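Local atomic coordinates of CrtC domain-containing protein (Fusarium vanettenii 77-13-4, PDB entry 7A0Q), a protein that is a kievitone hydratase, a lyase that probably adds water to the isoflavonoid phytoalexin kievitone and so helps the fungus detoxify this plant defence compound. Residues F166-G171 with A214-W219; W174-P179 with R207-T212. All blocks are in the same frame, centred on the assembly; numbering follows the deposited sequence.

Contact 1 (F166-G171 with A214-W219). With NAG (2-acetamido-2-deoxy-beta-D-glucopyranose), chain C.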
# COMPACT_ATOMS: atom_id res chain seq x y z
N PHE A 166 9.16 -12.12 6.38
CA PHE A 166 8.53 -12.57 7.62
C PHE A 166 7.55 -13.70 7.29
O PHE A 166 7.24 -13.97 6.13
CB PHE A 166 7.86 -11.41 8.38
CG PHE A 166 6.71 -10.75 7.65
CD1 PHE A 166 6.94 -9.69 6.77
CD2 PHE A 166 5.39 -11.14 7.88
CE1 PHE A 166 5.88 -9.06 6.11
CE2 PHE A 166 4.33 -10.52 7.23
CZ PHE A 166 4.58 -9.47 6.34
N GLN A 167 7.07 -14.37 8.34
CA GLN A 167 6.14 -15.49 8.17
C GLN A 167 4.74 -14.98 7.85
O GLN A 167 4.21 -14.12 8.56
CB GLN A 167 6.13 -16.36 9.43
CG GLN A 167 5.37 -17.67 9.26
CD GLN A 167 6.24 -18.76 8.69
OE1 GLN A 167 7.38 -18.51 8.29
NE2 GLN A 167 5.73 -20.00 8.68
N PHE A 168 4.13 -15.52 6.79
CA PHE A 168 2.87 -14.99 6.25
C PHE A 168 2.06 -16.17 5.73
O PHE A 168 2.33 -16.68 4.64
CB PHE A 168 3.15 -13.99 5.13
CG PHE A 168 1.93 -13.28 4.59
CD1 PHE A 168 1.27 -12.33 5.33
CD2 PHE A 168 1.48 -13.55 3.29
CE1 PHE A 168 0.17 -11.66 4.84
CE2 PHE A 168 0.38 -12.87 2.78
CZ PHE A 168 -0.28 -11.93 3.56
N GLY A 169 1.07 -16.58 6.51
CA GLY A 169 0.37 -17.81 6.20
C GLY A 169 1.21 -19.01 6.58
O GLY A 169 1.96 -18.96 7.57
N GLU A 170 1.14 -20.07 5.79
CA GLU A 170 1.89 -21.28 6.11
C GLU A 170 3.38 -21.16 5.82
O GLU A 170 4.15 -22.01 6.30
CB GLU A 170 1.30 -22.47 5.35
CG GLU A 170 1.57 -23.80 6.04
CD GLU A 170 1.03 -24.99 5.26
OE1 GLU A 170 0.77 -24.86 4.05
OE2 GLU A 170 0.89 -26.07 5.88
N GLY A 171 3.81 -20.13 5.10
CA GLY A 171 5.21 -19.99 4.74
C GLY A 171 5.68 -18.55 4.81
O GLY A 171 5.25 -17.79 5.68
N ALA A 214 -1.12 -20.91 0.77
CA ALA A 214 -1.87 -20.85 2.03
C ALA A 214 -1.49 -19.57 2.76
O ALA A 214 -0.67 -19.56 3.68
CB ALA A 214 -1.60 -22.09 2.88
N ILE A 215 -2.12 -18.48 2.34
CA ILE A 215 -1.90 -17.18 2.97
C ILE A 215 -2.92 -17.03 4.09
O ILE A 215 -3.81 -17.88 4.22
CB ILE A 215 -2.00 -16.04 1.93
CG1 ILE A 215 -3.37 -16.03 1.26
CG2 ILE A 215 -0.88 -16.17 0.93
CD1 ILE A 215 -3.55 -14.85 0.32
N PRO A 216 -2.84 -15.99 4.94
CA PRO A 216 -3.82 -15.86 6.03
C PRO A 216 -5.24 -15.75 5.50
O PRO A 216 -5.48 -15.31 4.37
CB PRO A 216 -3.38 -14.57 6.74
CG PRO A 216 -1.91 -14.47 6.46
CD PRO A 216 -1.76 -14.99 5.05
N SER A 217 -6.20 -16.14 6.34
CA SER A 217 -7.60 -16.05 5.96
C SER A 217 -8.01 -14.60 5.71
O SER A 217 -8.83 -14.32 4.82
CB SER A 217 -8.49 -16.68 7.03
OG SER A 217 -8.39 -15.95 8.25
N ASN A 218 -7.47 -13.67 6.49
CA ASN A 218 -7.79 -12.26 6.36
C ASN A 218 -6.79 -11.47 7.18
O ASN A 218 -6.16 -12.01 8.09
CB ASN A 218 -9.24 -11.94 6.78
CG ASN A 218 -9.54 -12.20 8.27
OD1 ASN A 218 -9.52 -13.34 8.75
ND2 ASN A 218 -9.85 -11.13 8.99
N TRP A 219 -6.64 -10.20 6.84
CA TRP A 219 -5.70 -9.36 7.56
C TRP A 219 -6.14 -7.90 7.50
O TRP A 219 -7.00 -7.52 6.69
CB TRP A 219 -4.27 -9.48 6.99
CG TRP A 219 -4.11 -9.08 5.54
CD1 TRP A 219 -3.95 -7.81 5.05
CD2 TRP A 219 -4.05 -9.95 4.41
NE1 TRP A 219 -3.81 -7.84 3.68
CE2 TRP A 219 -3.86 -9.14 3.26
CE3 TRP A 219 -4.15 -11.34 4.25
CZ2 TRP A 219 -3.76 -9.68 1.98
CZ3 TRP A 219 -4.05 -11.87 2.97
CH2 TRP A 219 -3.86 -11.04 1.85
C1 NAG C . -10.26 -11.28 10.36
C2 NAG C . -10.12 -10.04 11.23
C3 NAG C . -10.84 -10.25 12.56
C4 NAG C . -12.27 -10.74 12.37
C5 NAG C . -12.35 -11.91 11.39
C6 NAG C . -13.77 -12.22 10.98
C7 NAG C . -8.15 -8.59 11.09
C8 NAG C . -6.72 -8.42 11.49
N2 NAG C . -8.73 -9.72 11.48
O3 NAG C . -10.84 -9.02 13.28
O4 NAG C . -12.75 -11.23 13.62
O5 NAG C . -11.65 -11.59 10.18
O6 NAG C . -14.38 -11.08 10.39
O7 NAG C . -8.74 -7.75 10.42
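The Phe168 ring takes Pro216 over one face and turns its CZ end to the face of Trp219. Pro216 CD sits over the ring centre, 3.6 Å from the centroid and only 9° off the normal, a CH-pi contact. The pair with Trp219 is edge-to-face (T-shaped), with planes 60° apart and Phe168 CZ 3.8 Å from Trp219 CZ3. With chi1 at -175°, CG of Phe168 lies anti to the backbone N, which carries the ring across to the other segment; Ile215 CG2 runs alongside at 4.0 Å from Phe168 CE2. Trp236 and Phe238 of strand 232-240 add further aromatic contacts to Phe168, and Trp219 NE1 bonds to Glu340. Beyond the ring, Gly169 CA comes to 3.2 Å from Ala214 O, and the same oxygen accepts a nearly straight hydrogen bond from Glu170 N at 2.8 Å. Next to this bond, Glu170 CB and Ala214 CB touch at 3.8 Å. Asn218 carries an N-linked glycan on ND2, and its OD1 accepts a bond from Ser217 OG. Phe168 to Gly171 form a type II' beta turn, here a beta-hairpin connection docked against the entry to the C-terminal, lipocalin-like barrel.

Contact 2 (W174-P179 with R207-T212)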
# COMPACT_ATOMS: atom_id res chain seq x y z
N TRP A 174 8.02 -11.97 1.28
CA TRP A 174 9.07 -10.98 1.13
C TRP A 174 8.39 -9.69 0.73
O TRP A 174 7.55 -9.69 -0.17
CB TRP A 174 10.08 -11.40 0.04
CG TRP A 174 10.89 -12.59 0.44
CD1 TRP A 174 12.12 -12.59 1.02
CD2 TRP A 174 10.52 -13.96 0.28
NE1 TRP A 174 12.54 -13.88 1.25
CE2 TRP A 174 11.57 -14.74 0.81
CE3 TRP A 174 9.39 -14.61 -0.24
CZ2 TRP A 174 11.53 -16.14 0.82
CZ3 TRP A 174 9.35 -16.00 -0.22
CH2 TRP A 174 10.42 -16.75 0.30
N GLU A 175 8.70 -8.60 1.44
CA GLU A 175 7.97 -7.36 1.21
C GLU A 175 8.85 -6.15 1.51
O GLU A 175 9.49 -6.10 2.57
CB GLU A 175 6.70 -7.30 2.07
CG GLU A 175 5.86 -6.02 1.85
CD GLU A 175 4.90 -5.72 3.00
OE1 GLU A 175 5.00 -6.35 4.07
OE2 GLU A 175 4.05 -4.81 2.84
N PHE A 176 8.87 -5.17 0.60
CA PHE A 176 9.47 -3.88 0.90
C PHE A 176 8.55 -2.76 0.44
O PHE A 176 7.78 -2.91 -0.52
CB PHE A 176 10.89 -3.71 0.30
CG PHE A 176 10.95 -3.77 -1.21
CD1 PHE A 176 11.22 -4.98 -1.86
CD2 PHE A 176 10.83 -2.62 -1.97
CE1 PHE A 176 11.32 -5.04 -3.23
CE2 PHE A 176 10.93 -2.68 -3.35
CZ PHE A 176 11.16 -3.89 -3.98
N GLY A 177 8.62 -1.65 1.16
CA GLY A 177 7.87 -0.45 0.82
C GLY A 177 8.84 0.67 0.50
O GLY A 177 9.87 0.81 1.15
N LEU A 178 8.49 1.47 -0.51
CA LEU A 178 9.23 2.69 -0.83
C LEU A 178 8.28 3.83 -0.51
O LEU A 178 7.36 4.11 -1.30
CB LEU A 178 9.64 2.71 -2.31
CG LEU A 178 10.40 1.46 -2.75
CD1 LEU A 178 10.70 1.45 -4.25
CD2 LEU A 178 11.66 1.26 -1.92
N PRO A 179 8.41 4.50 0.65
CA PRO A 179 7.26 5.24 1.22
C PRO A 179 6.93 6.59 0.60
O PRO A 179 5.75 6.95 0.54
CB PRO A 179 7.65 5.43 2.69
CG PRO A 179 8.80 4.54 2.92
CD PRO A 179 9.50 4.35 1.63
N ARG A 207 6.05 -3.76 -2.72
CA ARG A 207 6.35 -4.95 -3.50
C ARG A 207 6.33 -6.16 -2.58
O ARG A 207 7.02 -6.16 -1.56
CB ARG A 207 7.72 -4.80 -4.16
CG ARG A 207 8.21 -6.03 -4.85
CD ARG A 207 7.46 -6.31 -6.14
NE ARG A 207 8.05 -7.49 -6.79
CZ ARG A 207 7.37 -8.60 -7.10
NH1 ARG A 207 6.06 -8.70 -6.82
NH2 ARG A 207 8.01 -9.60 -7.69
N GLN A 208 5.56 -7.18 -2.94
CA GLN A 208 5.40 -8.33 -2.06
C GLN A 208 5.28 -9.60 -2.87
O GLN A 208 4.51 -9.65 -3.84
CB GLN A 208 4.17 -8.17 -1.16
CG GLN A 208 4.06 -9.28 -0.11
CD GLN A 208 3.05 -8.96 0.97
OE1 GLN A 208 2.37 -7.94 0.92
NE2 GLN A 208 2.96 -9.84 1.97
N TRP A 209 5.99 -10.65 -2.45
CA TRP A 209 5.89 -11.93 -3.13
C TRP A 209 6.09 -13.03 -2.09
O TRP A 209 6.63 -12.78 -1.02
CB TRP A 209 6.88 -12.02 -4.31
CG TRP A 209 8.36 -12.02 -3.99
CD1 TRP A 209 9.21 -13.09 -4.06
CD2 TRP A 209 9.17 -10.90 -3.58
NE1 TRP A 209 10.48 -12.71 -3.72
CE2 TRP A 209 10.49 -11.38 -3.41
CE3 TRP A 209 8.89 -9.55 -3.32
CZ2 TRP A 209 11.53 -10.54 -3.01
CZ3 TRP A 209 9.92 -8.73 -2.90
CH2 TRP A 209 11.23 -9.24 -2.75
N GLY A 210 5.62 -14.24 -2.39
CA GLY A 210 5.60 -15.29 -1.39
C GLY A 210 5.90 -16.66 -1.97
O GLY A 210 6.08 -16.81 -3.17
N ASN A 211 5.94 -17.66 -1.08
CA ASN A 211 6.26 -19.03 -1.47
C ASN A 211 5.14 -20.02 -1.15
O ASN A 211 5.38 -21.24 -1.21
CB ASN A 211 7.57 -19.48 -0.81
CG ASN A 211 7.43 -19.72 0.70
OD1 ASN A 211 6.43 -19.34 1.31
ND2 ASN A 211 8.44 -20.34 1.29
N THR A 212 3.94 -19.55 -0.82
CA THR A 212 2.87 -20.46 -0.44
C THR A 212 1.53 -19.91 -0.91
O THR A 212 1.30 -18.70 -0.90
CB THR A 212 2.84 -20.70 1.08
OG1 THR A 212 1.78 -21.62 1.39
CG2 THR A 212 2.62 -19.40 1.85
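Trp209 O is gripped by two donors, Trp174 N at 2.8 Å and, from just before the segment, the hydroxyl of Thr173; the edge of the Trp174 indole also reaches it in plane through CE3. Trp209 N returns a bond to Trp174 O, and Phe176 and Arg207 exchange a second pair, with Arg207 N 2.9 Å from Phe176 O. These are the hydrogen-bonded pairs of a sheet in the N-terminal CrtC lipocalin-type domain, where segments 174-179 and 207-210, on strands 171-189 and 202-210, run antiparallel at 178°. On the face bearing the aromatic residues, Trp209 has its CG between the backbone N and carbonyl carbon (chi1 66°), which lays the indole against Trp174 on the partner strand: Trp174 CB rests above the centre of the six-membered ring, 3.5 Å from its centroid. Arg207 CB packs over a face of Phe176, 3.6 Å from Phe176 CZ, and the guanidinium, bonded to the carbonyls of Ser50, Gly56 and Ser58, turns one face to Trp209. On the opposite face of the sheet, the Glu175 carboxylate and Gln208 amide stack 14° apart; Glu175 OE1 takes a bond from Trp236 NE1, and Gln208 NE2 bonds to Thr173 OG1.

From the N terminus, the chain runs along strand 158-168 into the turn Phe168-Gly171 and on into strand 171-189, which carries 174-179. It comes back along strand 202-210, where 207-212 pairs with 174-179, so contact 2 closes the inner loop. A few residues later 214-219 meets the turn, and contact 1 closes the outer loop around it. Contact 2 joins neighbouring strands within the N-terminal domain, whereas contact 1 ties the end of that domain's hairpin to the start of the C-terminal barrel. The two touch directly: Phe166 CE1 lies 3.5 Å from Glu175 OE1, and Thr212 CG2 packs at 3.5 Å against Gly171 N. Trp236 of the barrel contacts residues of both.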